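Local structure of EXOU (Pseudomonas aeruginosa, 4AKX) at residues T48-A53 with Q471-I476; T68-S73 with H449-L454; D598-L603 with D629-R634. The protein probably acts as a cytotoxic patatin-like phospholipase exported by the type III secretion system, and forms a complex with its chaperone SpcU. All coordinates share one frame; numbering follows the deposited sequence.

Contact 1 (T48-A53 with Q471-I476)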
loop_
_atom_site.group_PDB
_atom_site.type_symbol
_atom_site.label_atom_id
_atom_site.label_comp_id
_atom_site.label_asym_id
_atom_site.label_seq_id
_atom_site.Cartn_x
_atom_site.Cartn_y
_atom_site.Cartn_z
ATOM N N THR B 48 15.581 -31.762 35.554
ATOM C CA THR B 48 15.842 -32.691 34.442
ATOM C C THR B 48 15.217 -34.044 34.719
ATOM O O THR B 48 15.619 -34.726 35.635
ATOM C CB THR B 48 17.339 -32.941 34.247
ATOM O OG1 THR B 48 17.958 -31.766 33.718
ATOM C CG2 THR B 48 17.539 -34.067 33.256
ATOM N N LEU B 49 14.271 -34.453 33.895
ATOM C CA LEU B 49 13.516 -35.679 34.128
ATOM C C LEU B 49 14.245 -36.950 33.655
ATOM O O LEU B 49 13.930 -38.069 34.099
ATOM C CB LEU B 49 12.189 -35.583 33.420
ATOM C CG LEU B 49 11.367 -34.381 33.851
ATOM C CD1 LEU B 49 10.071 -34.300 33.076
ATOM C CD2 LEU B 49 11.072 -34.479 35.331
ATOM N N THR B 50 15.205 -36.779 32.751
ATOM C CA THR B 50 15.801 -37.889 32.058
ATOM C C THR B 50 16.922 -37.320 31.221
ATOM O O THR B 50 16.679 -36.487 30.349
ATOM C CB THR B 50 14.748 -38.595 31.172
ATOM O OG1 THR B 50 15.340 -39.669 30.446
ATOM C CG2 THR B 50 14.218 -37.659 30.204
ATOM N N ASP B 51 18.152 -37.759 31.502
ATOM C CA ASP B 51 19.364 -37.071 31.018
ATOM C C ASP B 51 19.749 -37.392 29.573
ATOM O O ASP B 51 19.310 -36.697 28.648
ATOM C CB ASP B 51 20.546 -37.341 31.920
ATOM C CG ASP B 51 21.811 -36.724 31.399
ATOM O OD1 ASP B 51 21.856 -36.308 30.226
ATOM O OD2 ASP B 51 22.783 -36.662 32.163
ATOM N N SER B 52 20.607 -38.395 29.374
ATOM C CA SER B 52 20.871 -38.869 28.027
ATOM C C SER B 52 20.417 -40.286 27.901
ATOM O O SER B 52 21.149 -41.222 28.222
ATOM C CB SER B 52 22.338 -38.747 27.666
ATOM O OG SER B 52 22.534 -37.668 26.777
ATOM N N ALA B 53 19.181 -40.453 27.463
ATOM C CA ALA B 53 18.611 -41.780 27.344
ATOM C C ALA B 53 18.711 -42.324 25.914
ATOM O O ALA B 53 18.248 -41.684 24.957
ATOM C CB ALA B 53 17.172 -41.791 27.837
ATOM N N GLN B 471 13.427 -47.233 30.491
ATOM C CA GLN B 471 14.569 -47.941 31.155
ATOM C C GLN B 471 15.213 -47.060 32.208
ATOM O O GLN B 471 15.535 -47.512 33.303
ATOM C CB GLN B 471 15.681 -48.325 30.156
ATOM C CG GLN B 471 15.303 -49.317 29.068
ATOM C CD GLN B 471 16.521 -49.987 28.417
ATOM O OE1 GLN B 471 17.529 -50.272 29.078
ATOM N NE2 GLN B 471 16.419 -50.259 27.116
ATOM N N GLN B 472 15.421 -45.797 31.845
ATOM C CA GLN B 472 16.250 -44.906 32.614
ATOM C C GLN B 472 15.450 -44.305 33.758
ATOM O O GLN B 472 15.906 -44.314 34.902
ATOM C CB GLN B 472 16.844 -43.825 31.705
ATOM C CG GLN B 472 17.503 -42.668 32.434
ATOM C CD GLN B 472 18.518 -41.933 31.586
ATOM O OE1 GLN B 472 19.429 -42.549 31.005
ATOM N NE2 GLN B 472 18.391 -40.601 31.533
ATOM N N ASN B 473 14.248 -43.820 33.458
ATOM C CA ASN B 473 13.419 -43.198 34.474
ATOM C C ASN B 473 11.990 -43.654 34.385
ATOM O O ASN B 473 11.146 -42.947 33.855
ATOM C CB ASN B 473 13.481 -41.673 34.364
ATOM C CG ASN B 473 14.713 -41.093 35.038
ATOM O OD1 ASN B 473 14.612 -40.395 36.062
ATOM N ND2 ASN B 473 15.887 -41.388 34.480
ATOM N N PRO B 474 11.697 -44.842 34.922
ATOM C CA PRO B 474 10.366 -45.427 34.724
ATOM C C PRO B 474 9.227 -44.657 35.423
ATOM O O PRO B 474 8.063 -44.852 35.084
ATOM C CB PRO B 474 10.511 -46.845 35.279
ATOM C CG PRO B 474 11.624 -46.759 36.249
ATOM C CD PRO B 474 12.556 -45.681 35.771
ATOM N N GLU B 475 9.560 -43.775 36.356
ATOM C CA GLU B 475 8.539 -43.078 37.127
ATOM C C GLU B 475 7.840 -42.083 36.236
ATOM O O GLU B 475 6.659 -41.832 36.372
ATOM C CB GLU B 475 9.156 -42.377 38.341
ATOM C CG GLU B 475 10.436 -41.601 38.041
ATOM C CD GLU B 475 11.688 -42.477 38.025
ATOM O OE1 GLU B 475 11.581 -43.699 38.270
ATOM O OE2 GLU B 475 12.793 -41.939 37.782
ATOM N N ILE B 476 8.589 -41.582 35.274
ATOM C CA ILE B 476 8.152 -40.557 34.338
ATOM C C ILE B 476 7.187 -41.099 33.276
ATOM O O ILE B 476 6.238 -40.425 32.869
ATOM C CB ILE B 476 9.414 -39.908 33.695
ATOM C CG1 ILE B 476 9.950 -38.797 34.600
ATOM C CG2 ILE B 476 9.169 -39.361 32.313
ATOM C CD1 ILE B 476 8.854 -38.037 35.327
#

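Contact 2 (T68-S73 with H449-L454)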
loop_
_atom_site.group_PDB
_atom_site.type_symbol
_atom_site.label_atom_id
_atom_site.label_comp_id
_atom_site.label_asym_id
_atom_site.label_seq_id
_atom_site.Cartn_x
_atom_site.Cartn_y
_atom_site.Cartn_z
ATOM N N THR B 68 7.566 -28.702 28.880
ATOM C CA THR B 68 8.629 -29.668 28.789
ATOM C C THR B 68 9.456 -29.483 27.560
ATOM O O THR B 68 8.930 -29.425 26.474
ATOM C CB THR B 68 8.049 -31.038 28.710
ATOM O OG1 THR B 68 7.249 -31.226 29.871
ATOM C CG2 THR B 68 9.173 -32.078 28.658
ATOM N N GLU B 69 10.762 -29.402 27.743
ATOM C CA GLU B 69 11.675 -29.251 26.650
ATOM C C GLU B 69 12.399 -30.574 26.367
ATOM O O GLU B 69 13.010 -31.189 27.271
ATOM C CB GLU B 69 12.674 -28.140 26.946
ATOM C CG GLU B 69 13.868 -28.149 25.995
ATOM C CD GLU B 69 14.778 -26.927 26.136
ATOM O OE1 GLU B 69 14.834 -26.330 27.248
ATOM O OE2 GLU B 69 15.449 -26.575 25.120
ATOM N N LEU B 70 12.326 -30.996 25.100
ATOM C CA LEU B 70 13.030 -32.176 24.610
ATOM C C LEU B 70 14.300 -31.822 23.836
ATOM O O LEU B 70 14.293 -30.942 22.980
ATOM C CB LEU B 70 12.099 -32.981 23.738
ATOM C CG LEU B 70 12.653 -34.152 22.947
ATOM C CD1 LEU B 70 13.131 -35.203 23.921
ATOM C CD2 LEU B 70 11.559 -34.730 22.062
ATOM N N GLN B 71 15.397 -32.496 24.161
ATOM C CA GLN B 71 16.629 -32.382 23.380
ATOM C C GLN B 71 17.115 -33.769 22.967
ATOM O O GLN B 71 17.063 -34.723 23.755
ATOM C CB GLN B 71 17.704 -31.665 24.171
ATOM C CG GLN B 71 18.806 -31.080 23.317
ATOM C CD GLN B 71 20.114 -30.935 24.076
ATOM O OE1 GLN B 71 20.132 -30.660 25.278
ATOM N NE2 GLN B 71 21.216 -31.116 23.372
ATOM N N LEU B 72 17.572 -33.894 21.730
ATOM C CA LEU B 72 17.729 -35.207 21.138
ATOM C C LEU B 72 18.727 -35.096 20.007
ATOM O O LEU B 72 18.816 -34.060 19.355
ATOM C CB LEU B 72 16.370 -35.706 20.666
ATOM C CG LEU B 72 16.099 -36.745 19.582
ATOM C CD1 LEU B 72 14.633 -37.181 19.628
ATOM C CD2 LEU B 72 16.410 -36.194 18.201
ATOM N N SER B 73 19.519 -36.148 19.819
ATOM C CA SER B 73 20.544 -36.177 18.784
ATOM C C SER B 73 19.917 -36.068 17.404
ATOM O O SER B 73 18.851 -36.639 17.150
ATOM C CB SER B 73 21.351 -37.473 18.874
ATOM O OG SER B 73 20.543 -38.588 18.522
ATOM N N HIS B 449 12.941 -29.481 20.998
ATOM C CA HIS B 449 11.509 -29.340 20.772
ATOM C C HIS B 449 10.849 -29.031 22.066
ATOM O O HIS B 449 11.163 -29.627 23.102
ATOM C CB HIS B 449 10.910 -30.608 20.210
ATOM C CG HIS B 449 11.467 -31.011 18.869
ATOM N ND1 HIS B 449 10.765 -30.880 17.725
ATOM C CD2 HIS B 449 12.687 -31.592 18.519
ATOM C CE1 HIS B 449 11.501 -31.339 16.693
ATOM N NE2 HIS B 449 12.678 -31.773 17.180
ATOM N N THR B 450 9.929 -28.084 22.034
ATOM C CA THR B 450 9.357 -27.587 23.249
ATOM C C THR B 450 7.922 -27.996 23.232
ATOM O O THR B 450 7.262 -27.901 22.208
ATOM C CB THR B 450 9.486 -26.070 23.301
ATOM O OG1 THR B 450 10.882 -25.709 23.357
ATOM C CG2 THR B 450 8.797 -25.529 24.517
ATOM N N PHE B 451 7.437 -28.527 24.333
ATOM C CA PHE B 451 6.033 -28.922 24.393
ATOM C C PHE B 451 5.350 -28.279 25.575
ATOM O O PHE B 451 6.000 -27.630 26.410
ATOM C CB PHE B 451 5.872 -30.446 24.447
ATOM C CG PHE B 451 6.551 -31.152 23.326
ATOM C CD1 PHE B 451 7.914 -31.448 23.379
ATOM C CD2 PHE B 451 5.849 -31.480 22.213
ATOM C CE1 PHE B 451 8.551 -32.056 22.315
ATOM C CE2 PHE B 451 6.464 -32.113 21.155
ATOM C CZ PHE B 451 7.820 -32.407 21.201
ATOM N N ALA B 452 4.036 -28.443 25.650
ATOM C CA ALA B 452 3.272 -27.740 26.646
ATOM C C ALA B 452 3.005 -28.643 27.826
ATOM O O ALA B 452 2.506 -28.181 28.864
ATOM C CB ALA B 452 1.993 -27.246 26.057
ATOM N N SER B 453 3.372 -29.924 27.687
ATOM C CA SER B 453 3.189 -30.889 28.762
ATOM C C SER B 453 4.106 -32.076 28.560
ATOM O O SER B 453 4.563 -32.332 27.430
ATOM C CB SER B 453 1.765 -31.391 28.749
ATOM O OG SER B 453 1.520 -32.193 27.601
ATOM N N LEU B 454 4.365 -32.815 29.651
ATOM C CA LEU B 454 5.209 -34.002 29.578
ATOM C C LEU B 454 4.636 -34.917 28.536
ATOM O O LEU B 454 5.243 -35.091 27.507
ATOM C CB LEU B 454 5.290 -34.723 30.913
ATOM C CG LEU B 454 6.187 -35.974 30.957
ATOM C CD1 LEU B 454 7.597 -35.655 30.482
ATOM C CD2 LEU B 454 6.249 -36.523 32.365
#

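Contact 3 (D598-L603 with D629-R634)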
loop_
_atom_site.group_PDB
_atom_site.type_symbol
_atom_site.label_atom_id
_atom_site.label_comp_id
_atom_site.label_asym_id
_atom_site.label_seq_id
_atom_site.Cartn_x
_atom_site.Cartn_y
_atom_site.Cartn_z
ATOM N N ASP B 598 8.074 -8.740 -11.659
ATOM C CA ASP B 598 7.992 -8.975 -10.220
ATOM C C ASP B 598 6.548 -8.983 -9.727
ATOM O O ASP B 598 6.182 -9.796 -8.877
ATOM C CB ASP B 598 8.836 -7.955 -9.454
ATOM C CG ASP B 598 10.239 -7.814 -10.028
ATOM O OD1 ASP B 598 10.851 -8.847 -10.376
ATOM O OD2 ASP B 598 10.723 -6.668 -10.158
ATOM N N SER B 599 5.733 -8.095 -10.291
ATOM C CA SER B 599 4.290 -8.105 -10.067
ATOM C C SER B 599 3.716 -9.507 -10.202
ATOM O O SER B 599 3.113 -10.033 -9.268
ATOM C CB SER B 599 3.588 -7.155 -11.032
ATOM O OG SER B 599 4.360 -6.992 -12.223
ATOM N N ASN B 600 3.925 -10.127 -11.355
ATOM C CA ASN B 600 3.511 -11.504 -11.518
ATOM C C ASN B 600 4.087 -12.442 -10.497
ATOM O O ASN B 600 3.366 -13.269 -9.977
ATOM C CB ASN B 600 3.796 -12.011 -12.912
ATOM C CG ASN B 600 2.617 -11.855 -13.828
ATOM O OD1 ASN B 600 1.499 -11.578 -13.402
ATOM N ND2 ASN B 600 2.859 -12.029 -15.099
ATOM N N VAL B 601 5.371 -12.321 -10.181
ATOM C CA VAL B 601 5.955 -13.198 -9.147
ATOM C C VAL B 601 5.282 -13.050 -7.782
ATOM O O VAL B 601 5.161 -14.026 -7.036
ATOM C CB VAL B 601 7.448 -12.977 -8.941
ATOM C CG1 VAL B 601 7.946 -13.906 -7.867
ATOM C CG2 VAL B 601 8.184 -13.253 -10.220
ATOM N N ALA B 602 4.877 -11.826 -7.450
ATOM C CA ALA B 602 4.265 -11.559 -6.161
ATOM C C ALA B 602 2.976 -12.349 -6.068
ATOM O O ALA B 602 2.694 -12.976 -5.049
ATOM C CB ALA B 602 3.996 -10.079 -5.988
ATOM N N LEU B 603 2.230 -12.372 -7.167
ATOM C CA LEU B 603 0.925 -13.003 -7.190
ATOM C C LEU B 603 1.052 -14.487 -6.900
ATOM O O LEU B 603 0.236 -15.074 -6.162
ATOM C CB LEU B 603 0.273 -12.809 -8.550
ATOM C CG LEU B 603 -1.171 -13.241 -8.720
ATOM C CD1 LEU B 603 -2.046 -12.313 -7.919
ATOM C CD2 LEU B 603 -1.569 -13.112 -10.175
ATOM N N ASP B 629 -8.012 -14.373 -11.891
ATOM C CA ASP B 629 -8.600 -13.039 -11.877
ATOM C C ASP B 629 -7.570 -11.935 -12.003
ATOM O O ASP B 629 -7.923 -10.795 -12.306
ATOM C CB ASP B 629 -9.453 -12.822 -10.620
ATOM C CG ASP B 629 -10.786 -13.572 -10.674
ATOM O OD1 ASP B 629 -10.897 -14.529 -11.477
ATOM O OD2 ASP B 629 -11.719 -13.212 -9.904
ATOM N N ASN B 630 -6.297 -12.277 -11.802
ATOM C CA ASN B 630 -5.271 -11.265 -11.493
ATOM C C ASN B 630 -3.909 -11.425 -12.154
ATOM O O ASN B 630 -2.963 -10.704 -11.823
ATOM C CB ASN B 630 -5.073 -11.176 -9.985
ATOM C CG ASN B 630 -6.270 -10.611 -9.288
ATOM O OD1 ASN B 630 -6.468 -9.384 -9.263
ATOM N ND2 ASN B 630 -7.108 -11.497 -8.745
ATOM N N TYR B 631 -3.805 -12.372 -13.071
ATOM C CA TYR B 631 -2.555 -12.667 -13.739
ATOM C C TYR B 631 -2.605 -11.938 -15.045
ATOM O O TYR B 631 -3.542 -12.133 -15.823
ATOM C CB TYR B 631 -2.478 -14.162 -14.005
ATOM C CG TYR B 631 -1.147 -14.687 -14.488
ATOM C CD1 TYR B 631 -0.808 -14.673 -15.841
ATOM C CD2 TYR B 631 -0.272 -15.295 -13.610
ATOM C CE1 TYR B 631 0.402 -15.194 -16.283
ATOM C CE2 TYR B 631 0.939 -15.811 -14.039
ATOM C CZ TYR B 631 1.273 -15.760 -15.368
ATOM O OH TYR B 631 2.477 -16.307 -15.772
ATOM N N SER B 632 -1.616 -11.074 -15.282
ATOM C CA SER B 632 -1.514 -10.350 -16.555
ATOM C C SER B 632 -0.572 -11.076 -17.516
ATOM O O SER B 632 0.624 -11.207 -17.241
ATOM C CB SER B 632 -1.041 -8.906 -16.325
ATOM O OG SER B 632 -1.805 -8.269 -15.306
ATOM N N ALA B 633 -1.125 -11.572 -18.623
ATOM C CA ALA B 633 -0.320 -12.087 -19.744
ATOM C C ALA B 633 0.560 -10.982 -20.327
ATOM O O ALA B 633 0.316 -10.516 -21.443
ATOM C CB ALA B 633 -1.224 -12.658 -20.830
ATOM N N ARG B 634 1.585 -10.583 -19.568
ATOM C CA ARG B 634 2.338 -9.364 -19.850
ATOM C C ARG B 634 3.749 -9.655 -20.388
ATOM O O ARG B 634 4.224 -8.975 -21.309
ATOM C CB ARG B 634 2.416 -8.475 -18.596
ATOM C CG ARG B 634 2.349 -6.983 -18.914
ATOM C CD ARG B 634 3.042 -6.112 -17.870
ATOM N NE ARG B 634 3.904 -5.108 -18.514
ATOM C CZ ARG B 634 3.499 -3.911 -18.948
ATOM N NH1 ARG B 634 2.234 -3.526 -18.806
ATOM N NH2 ARG B 634 4.367 -3.089 -19.524
#

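Contact 1 (T48-A53 with Q471-I476)
Leu49 and Ile476 make the apolar part of this contact. Their side chains meet almost perpendicular to each other, CB of Leu49 lying 4.1 Å from CG1 of Ile476. With CG anti to the carbonyl carbon (chi1 -57°), the leucine carries its CD2 toward the isoleucine, to 4.2 Å from CD1 of Ile476. Branched aliphatic residues suit this place because their methyls can pack on each other and on Leu454 of helix 454-459, which touches both and keeps them partly out of solvent.

At residues 48-53 a corner at the edge of the antiparallel sheet packs on the break between helix 463-472 and helix 474-502. The chain bends sharply at Leu49 and again at Asp51 and Ser52, and Leu49 and Thr50 keep backbone bonds to Leu60 of strand 58-63. On the helical side, Asn473 is the first residue to leave helical geometry after helix 463-472; its carbonyl O accepts from Ile476 N (3.2 Å) as helix 474-502 begins.

The remaining contacts involve polar side chains. Gln472, extended beyond CG, is long enough to reach from the last turn of its helix across to the corner. Its flat amide group ends among Thr50, Asp51 and Ala53: the amide carbon CD of Gln472 lies 4.0 Å from CB of Ala53 and 4.1 Å from OG1 of Thr50. Alanine is small enough to let the amide settle beside it, and it is buried. The threonine hydroxyl, turned anti to the backbone N (chi1 178°), lies on the side of the glutamine chain. Asn473 is much shorter and brings its CB to 3.6 Å from the carbonyl O of Leu49.

Contact 2 (T68-S73 with H449-L454)
Two strands of an antiparallel sheet, 68-73 and 446-451, run side by side here, with Thr68 facing Phe451, Glu69 facing Thr450 and Leu70 facing His449. The short strand axes approach to 4.7 Å, at 157° between their directions. Leu70 and His449 form a hydrogen-bonded pair: Leu70 N gives to His449 O over 2.7 Å, and His449 N returns the bond to Leu70 O over 2.8 Å. Phe451 N adds a nearly straight bond to Thr68 O, also 2.8 Å, with 162° at the hydrogen. Glu69 and Thr450 are the non-hydrogen-bonded pair between, and their side chains lie on the other face.

On the face of Leu70, His449 and Phe451, the leucine and phenylalanine run alongside each other in the same direction. CB of Leu70 meets the ring at its edge, in its plane, 3.9 Å from CE1 of Phe451. With CG anti to the backbone N (chi1 171°), the leucine also brings CD2 to 4.0 Å from the same CE1. A large ring and a branched aliphatic chain suit this face, for Leu70 is buried against Ile58 and Leu60 of the neighbouring strand and Phe451 packs on Ala457.

Beyond strand 446-451 the chain passes Thr68, whose CB lies 3.9 Å from the carbonyl O of Ser453 and whose hydroxyl is bonded to Gly66 O. Ser453, compact and hydroxyl-bearing, caps helix 454-459 through OG to Glu456 N. The whole is an antiparallel strand pairing at the edge of the sheet, with strand 446-451 followed by a serine N-cap that opens helix 454-459.

Contact 3 (D598-L603 with D629-R634)
Asn600 lays its amide over one face of the Tyr631 ring: the two side chains come together nearly perpendicular, yet the flat groups are only 20° from parallel. OD1 of Asn600 sits 4.1 Å above the plane of the Tyr631 ring, displaced from its centre toward the outer part, and ND2 of Asn600 is 4.1 Å from CZ of Tyr631. The same ND2 gives a fairly straight hydrogen bond to Ser632 O, 3.2 Å long with 166° at the hydrogen; the acceptor lies near the amide plane, while the donor is tilted from the carbonyl plane.

Leu603, one turn further along the helix, has CG anti to its backbone N (chi1 -172°) and brings its two methyls against residues 630-631, CD1 3.8 Å from CB of Asn630 and CD2 4.1 Å from CB of Tyr631. The amide of Asn630 leads away, to Asp626 O and to Ser51 of an SpcU chain; Tyr631 also packs on Val648 of helix 646-656.

Asparagine suits its buried place because its amide can lie roughly parallel to a ring, over its outer part, and still donate from ND2. The directed bond to Ser632 O probably fixes the amide's rotation, while leucine supplies the undirected packing.

How the contacts relate
Contacts 1 and 2 are neighbours, their centres 13 Å apart, and both reach the same antiparallel sheet. They touch directly: CD1 of Leu49 packs 3.8 Å from CD1 of Leu454, so the start of helix 454-459 bridges the strand pair of contact 2 and the corner of contact 1. In sequence, both segments of contact 2 fall between the two segments of contact 1, and both contacts bring N-terminal strands to segments more than 370 residues later. Contact 3 comes afterwards in sequence and stands apart, its centre about 55 Å from that of contact 1 and about 43 Å from that of contact 2. Among the three, SpcU touches contact 3 alone.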